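Local coordinates for protein inorganic pyrophosphatase (Helicobacter pylori, PDB 2BQX) that probably catalyses the magnesium-dependent hydrolysis of inorganic pyrophosphate to two phosphate ions, working as a homohexamer, at residues Gly62-Asp75 / Glu102-His116. Sequence-based numbering, arbitrary orientation.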
loop_
_atom_site.group_PDB
_atom_site.type_symbol
_atom_site.label_atom_id
_atom_site.label_comp_id
_atom_site.label_asym_id
_atom_site.label_seq_id
_atom_site.Cartn_x
_atom_site.Cartn_y
_atom_site.Cartn_z
ATOM N N GLY A 62 -28.327 -0.008 20.665
ATOM C CA GLY A 62 -27.522 -0.846 21.535
ATOM C C GLY A 62 -27.465 -0.371 22.976
ATOM O O GLY A 62 -28.119 0.606 23.342
ATOM N N SER A 63 -26.671 -1.063 23.791
ATOM C CA SER A 63 -26.521 -0.736 25.210
ATOM C C SER A 63 -26.160 0.712 25.529
ATOM O O SER A 63 -26.664 1.275 26.498
ATOM C CB SER A 63 -25.468 -1.644 25.857
ATOM O OG SER A 63 -25.884 -2.995 25.857
ATOM N N ASP A 64 -25.284 1.315 24.732
ATOM C CA ASP A 64 -24.865 2.686 24.995
ATOM C C ASP A 64 -25.710 3.765 24.329
ATOM O O ASP A 64 -25.315 4.926 24.300
ATOM C CB ASP A 64 -23.398 2.869 24.601
ATOM C CG ASP A 64 -23.164 2.669 23.120
ATOM O OD1 ASP A 64 -21.999 2.798 22.690
ATOM O OD2 ASP A 64 -24.141 2.385 22.391
ATOM N N GLY A 65 -26.863 3.389 23.785
ATOM C CA GLY A 65 -27.715 4.379 23.153
ATOM C C GLY A 65 -27.407 4.636 21.691
ATOM O O GLY A 65 -28.087 5.425 21.039
ATOM N N ASP A 66 -26.373 3.985 21.172
ATOM C CA ASP A 66 -26.011 4.144 19.769
ATOM C C ASP A 66 -26.320 2.839 19.041
ATOM O O ASP A 66 -26.506 1.795 19.671
ATOM C CB ASP A 66 -24.521 4.484 19.639
ATOM C CG ASP A 66 -24.200 5.907 20.080
ATOM O OD1 ASP A 66 -23.005 6.221 20.246
ATOM O OD2 ASP A 66 -25.138 6.715 20.248
ATOM N N PRO A 67 -26.400 2.878 17.703
ATOM C CA PRO A 67 -26.690 1.646 16.965
ATOM C C PRO A 67 -25.735 0.535 17.413
ATOM O O PRO A 67 -24.602 0.813 17.798
ATOM C CB PRO A 67 -26.480 2.065 15.512
ATOM C CG PRO A 67 -26.920 3.509 15.524
ATOM C CD PRO A 67 -26.273 4.031 16.792
ATOM N N VAL A 68 -26.192 -0.712 17.376
ATOM C CA VAL A 68 -25.356 -1.835 17.800
ATOM C C VAL A 68 -24.155 -1.990 16.859
ATOM O O VAL A 68 -24.297 -1.874 15.641
ATOM C CB VAL A 68 -26.183 -3.149 17.846
ATOM C CG1 VAL A 68 -26.736 -3.478 16.466
ATOM C CG2 VAL A 68 -25.327 -4.290 18.372
ATOM N N ASP A 69 -22.977 -2.235 17.430
ATOM C CA ASP A 69 -21.743 -2.372 16.645
ATOM C C ASP A 69 -21.550 -3.779 16.102
ATOM O O ASP A 69 -22.013 -4.753 16.689
ATOM C CB ASP A 69 -20.508 -2.034 17.490
ATOM C CG ASP A 69 -20.483 -0.600 17.958
ATOM O OD1 ASP A 69 -20.763 0.305 17.139
ATOM O OD2 ASP A 69 -20.156 -0.385 19.144
ATOM N N ALA A 70 -20.834 -3.883 14.991
ATOM C CA ALA A 70 -20.568 -5.178 14.396
ATOM C C ALA A 70 -19.188 -5.200 13.765
ATOM O O ALA A 70 -18.757 -4.220 13.164
ATOM C CB ALA A 70 -21.612 -5.495 13.345
ATOM N N LEU A 71 -18.494 -6.316 13.937
ATOM C CA LEU A 71 -17.196 -6.495 13.326
ATOM C C LEU A 71 -17.509 -7.385 12.142
ATOM O O LEU A 71 -18.257 -8.354 12.274
ATOM C CB LEU A 71 -16.239 -7.224 14.268
ATOM C CG LEU A 71 -15.697 -6.393 15.436
ATOM C CD1 LEU A 71 -14.987 -7.302 16.440
ATOM C CD2 LEU A 71 -14.732 -5.350 14.894
ATOM N N VAL A 72 -16.983 -7.039 10.974
ATOM C CA VAL A 72 -17.208 -7.863 9.799
ATOM C C VAL A 72 -15.857 -8.459 9.434
ATOM O O VAL A 72 -14.995 -7.769 8.899
ATOM C CB VAL A 72 -17.766 -7.037 8.615
ATOM C CG1 VAL A 72 -17.973 -7.948 7.409
ATOM C CG2 VAL A 72 -19.097 -6.393 9.011
ATOM N N LEU A 73 -15.669 -9.734 9.767
ATOM C CA LEU A 73 -14.424 -10.435 9.484
ATOM C C LEU A 73 -14.328 -10.780 8.006
ATOM O O LEU A 73 -15.284 -11.252 7.397
ATOM C CB LEU A 73 -14.328 -11.701 10.339
ATOM C CG LEU A 73 -13.903 -11.479 11.797
ATOM C CD1 LEU A 73 -14.864 -10.535 12.496
ATOM C CD2 LEU A 73 -13.849 -12.817 12.512
ATOM N N SER A 74 -13.160 -10.543 7.428
ATOM C CA SER A 74 -12.964 -10.787 6.011
ATOM C C SER A 74 -11.480 -10.753 5.743
ATOM O O SER A 74 -10.713 -10.259 6.564
ATOM C CB SER A 74 -13.645 -9.676 5.197
ATOM O OG SER A 74 -13.269 -9.742 3.832
ATOM N N ASP A 75 -11.063 -11.285 4.602
ATOM C CA ASP A 75 -9.652 -11.225 4.275
ATOM C C ASP A 75 -9.364 -9.873 3.645
ATOM O O ASP A 75 -8.208 -9.456 3.576
ATOM C CB ASP A 75 -9.255 -12.332 3.303
ATOM C CG ASP A 75 -9.312 -13.705 3.938
ATOM O OD1 ASP A 75 -9.090 -13.803 5.163
ATOM O OD2 ASP A 75 -9.562 -14.679 3.206
ATOM N N GLU A 102 -21.273 -4.524 23.568
ATOM C CA GLU A 102 -21.341 -5.757 22.814
ATOM C C GLU A 102 -20.905 -5.470 21.390
ATOM O O GLU A 102 -21.231 -4.421 20.834
ATOM C CB GLU A 102 -22.776 -6.293 22.814
ATOM C CG GLU A 102 -23.785 -5.298 22.246
ATOM C CD GLU A 102 -24.045 -4.125 23.180
ATOM O OE1 GLU A 102 -24.347 -3.019 22.681
ATOM O OE2 GLU A 102 -23.962 -4.314 24.413
ATOM N N LYS A 103 -20.142 -6.385 20.806
ATOM C CA LYS A 103 -19.712 -6.210 19.425
ATOM C C LYS A 103 -20.164 -7.459 18.687
ATOM O O LYS A 103 -19.673 -8.550 18.959
ATOM C CB LYS A 103 -18.184 -6.087 19.316
ATOM C CG LYS A 103 -17.537 -5.002 20.169
ATOM C CD LYS A 103 -17.955 -3.607 19.757
ATOM C CE LYS A 103 -17.286 -2.552 20.639
ATOM N NZ LYS A 103 -17.865 -1.200 20.418
ATOM N N LEU A 104 -21.114 -7.307 17.775
ATOM C CA LEU A 104 -21.586 -8.443 17.002
ATOM C C LEU A 104 -20.421 -8.914 16.128
ATOM O O LEU A 104 -19.633 -8.098 15.655
ATOM C CB LEU A 104 -22.772 -8.029 16.121
ATOM C CG LEU A 104 -24.068 -7.632 16.842
ATOM C CD1 LEU A 104 -25.093 -7.085 15.847
ATOM C CD2 LEU A 104 -24.624 -8.844 17.561
ATOM N N ILE A 105 -20.304 -10.224 15.934
ATOM C CA ILE A 105 -19.242 -10.790 15.100
ATOM C C ILE A 105 -19.923 -11.310 13.843
ATOM O O ILE A 105 -20.794 -12.180 13.919
ATOM C CB ILE A 105 -18.523 -11.964 15.803
ATOM C CG1 ILE A 105 -17.937 -11.504 17.144
ATOM C CG2 ILE A 105 -17.431 -12.539 14.889
ATOM C CD1 ILE A 105 -16.962 -10.349 17.064
ATOM N N ALA A 106 -19.531 -10.787 12.686
ATOM C CA ALA A 106 -20.163 -11.196 11.436
ATOM C C ALA A 106 -19.213 -11.440 10.274
ATOM O O ALA A 106 -18.023 -11.154 10.354
ATOM C CB ALA A 106 -21.193 -10.148 11.027
ATOM N N LEU A 107 -19.779 -11.957 9.187
ATOM C CA LEU A 107 -19.048 -12.235 7.958
ATOM C C LEU A 107 -19.917 -11.746 6.806
ATOM O O LEU A 107 -21.141 -11.670 6.931
ATOM C CB LEU A 107 -18.811 -13.742 7.811
ATOM C CG LEU A 107 -17.781 -14.394 8.740
ATOM C CD1 LEU A 107 -18.019 -15.888 8.806
ATOM C CD2 LEU A 107 -16.375 -14.087 8.239
ATOM N N PRO A 108 -19.300 -11.383 5.674
ATOM C CA PRO A 108 -20.124 -10.922 4.556
ATOM C C PRO A 108 -20.967 -12.115 4.133
ATOM O O PRO A 108 -20.571 -13.254 4.369
ATOM C CB PRO A 108 -19.093 -10.569 3.487
ATOM C CG PRO A 108 -17.882 -10.189 4.290
ATOM C CD PRO A 108 -17.866 -11.249 5.366
ATOM N N ILE A 109 -22.123 -11.877 3.526
ATOM C CA ILE A 109 -22.933 -13.002 3.088
ATOM C C ILE A 109 -22.181 -13.695 1.959
ATOM O O ILE A 109 -21.389 -13.062 1.255
ATOM C CB ILE A 109 -24.324 -12.559 2.595
ATOM C CG1 ILE A 109 -24.185 -11.461 1.541
ATOM C CG2 ILE A 109 -25.171 -12.078 3.778
ATOM C CD1 ILE A 109 -25.506 -11.050 0.922
ATOM N N ASP A 110 -22.423 -14.992 1.793
ATOM C CA ASP A 110 -21.748 -15.775 0.757
ATOM C C ASP A 110 -21.881 -15.202 -0.653
ATOM O O ASP A 110 -20.989 -15.375 -1.484
ATOM C CB ASP A 110 -22.253 -17.226 0.772
ATOM C CG ASP A 110 -21.771 -18.002 1.983
ATOM O OD1 ASP A 110 -20.864 -17.516 2.689
ATOM O OD2 ASP A 110 -22.287 -19.112 2.229
ATOM N N LYS A 111 -22.988 -14.520 -0.926
ATOM C CA LYS A 111 -23.194 -13.934 -2.244
ATOM C C LYS A 111 -22.122 -12.878 -2.533
ATOM O O LYS A 111 -21.707 -12.691 -3.681
ATOM C CB LYS A 111 -24.591 -13.310 -2.332
ATOM C CG LYS A 111 -24.955 -12.775 -3.707
ATOM C CD LYS A 111 -26.392 -12.284 -3.742
ATOM C CE LYS A 111 -26.749 -11.697 -5.100
ATOM N NZ LYS A 111 -26.618 -12.699 -6.194
ATOM N N ILE A 112 -21.671 -12.195 -1.484
ATOM C CA ILE A 112 -20.645 -11.160 -1.613
ATOM C C ILE A 112 -19.237 -11.762 -1.647
ATOM O O ILE A 112 -18.434 -11.436 -2.522
ATOM C CB ILE A 112 -20.736 -10.145 -0.444
ATOM C CG1 ILE A 112 -22.042 -9.358 -0.552
ATOM C CG2 ILE A 112 -19.532 -9.207 -0.463
ATOM C CD1 ILE A 112 -22.288 -8.405 0.602
ATOM N N ASP A 113 -18.946 -12.632 -0.686
ATOM C CA ASP A 113 -17.654 -13.304 -0.596
ATOM C C ASP A 113 -17.843 -14.599 0.196
ATOM O O ASP A 113 -18.120 -14.563 1.397
ATOM C CB ASP A 113 -16.630 -12.404 0.111
ATOM C CG ASP A 113 -15.239 -13.017 0.152
ATOM O OD1 ASP A 113 -15.076 -14.180 -0.266
ATOM O OD2 ASP A 113 -14.298 -12.335 0.602
ATOM N N PRO A 114 -17.712 -15.758 -0.469
ATOM C CA PRO A 114 -17.872 -17.060 0.182
ATOM C C PRO A 114 -16.603 -17.618 0.819
ATOM O O PRO A 114 -16.584 -18.762 1.272
ATOM C CB PRO A 114 -18.373 -17.943 -0.954
ATOM C CG PRO A 114 -17.585 -17.416 -2.119
ATOM C CD PRO A 114 -17.693 -15.909 -1.937
ATOM N N THR A 115 -15.548 -16.808 0.862
ATOM C CA THR A 115 -14.273 -17.245 1.425
ATOM C C THR A 115 -14.418 -18.005 2.740
ATOM O O THR A 115 -13.832 -19.074 2.907
ATOM C CB THR A 115 -13.319 -16.050 1.645
ATOM O OG1 THR A 115 -13.011 -15.446 0.384
ATOM C CG2 THR A 115 -12.023 -16.511 2.292
ATOM N N HIS A 116 -15.193 -17.463 3.674
ATOM C CA HIS A 116 -15.381 -18.129 4.957
ATOM C C HIS A 116 -16.789 -18.692 5.140
ATOM O O HIS A 116 -17.343 -18.671 6.238
ATOM C CB HIS A 116 -15.043 -17.170 6.102
ATOM C CG HIS A 116 -13.611 -16.735 6.114
ATOM N ND1 HIS A 116 -13.202 -15.505 5.643
ATOM C CD2 HIS A 116 -12.487 -17.386 6.499
ATOM C CE1 HIS A 116 -11.886 -15.419 5.737
ATOM N NE2 HIS A 116 -11.429 -16.546 6.252
HETATM O O HOH W 1 -23.196 -0.472 23.382
HETATM O O HOH W 2 -22.877 -2.309 20.464
HETATM O O HOH W 3 -15.106 -13.435 4.785
#
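Leu71 and Ile105 run alongside each other in the same direction, their CD1 methyls 3.7 Å apart, at the centre of a parallel strand pair within the curled, barrel-like sheet of a family I pyrophosphatase. Leu73 follows on the same side, its CD1 reaching Ile105 CG2, and Ile133 of helix 127-139 covers both leucines. The other face carries Ala70 against Leu104, whose CD1 end meets Val68 CG2 with the two side chains at about a right angle; farther along, Val72 CG1 rests on the Pro108 ring. Between these layers the backbones zip together in parallel register: Leu104 N bonds to Asp69 O, Leu71 N to Leu104 O, Ala106 N to Leu71 O and Leu73 N to Ala106 O.

The pair illustrates how a strand and the turn before it can bring acidic residues to a metal site: Asp69 on the strand and Asp64 in the turn are both predicted magnesium ligands. Lys103 bends at chi2 (-65°), which turns its chain alongside Asp69 and brings NZ within 2.7 Å of Asp69 OD2, approaching from above the carboxylate plane. The same ammonium also pairs with Asp101, another predicted ligand, and hydrogen-bonds to the Tyr54 hydroxyl, which fixes where it sits. Glu102, one residue earlier on the same strand as Lys103, grips the Gly62-Gly65 type I turn with both oxygens. OE1 receives Ser63 N at 3.2 Å, and a water links it to Asp64 N; a second water joins Asp69 N to Glu102 O. At the far end, Asp75 OD1 lies at the edge of the His116 ring, near CE1. Ser63 OG completes the grip on the turn, 2.7 Å from Glu102 OE2 on its syn side, 35° out of the carboxylate plane.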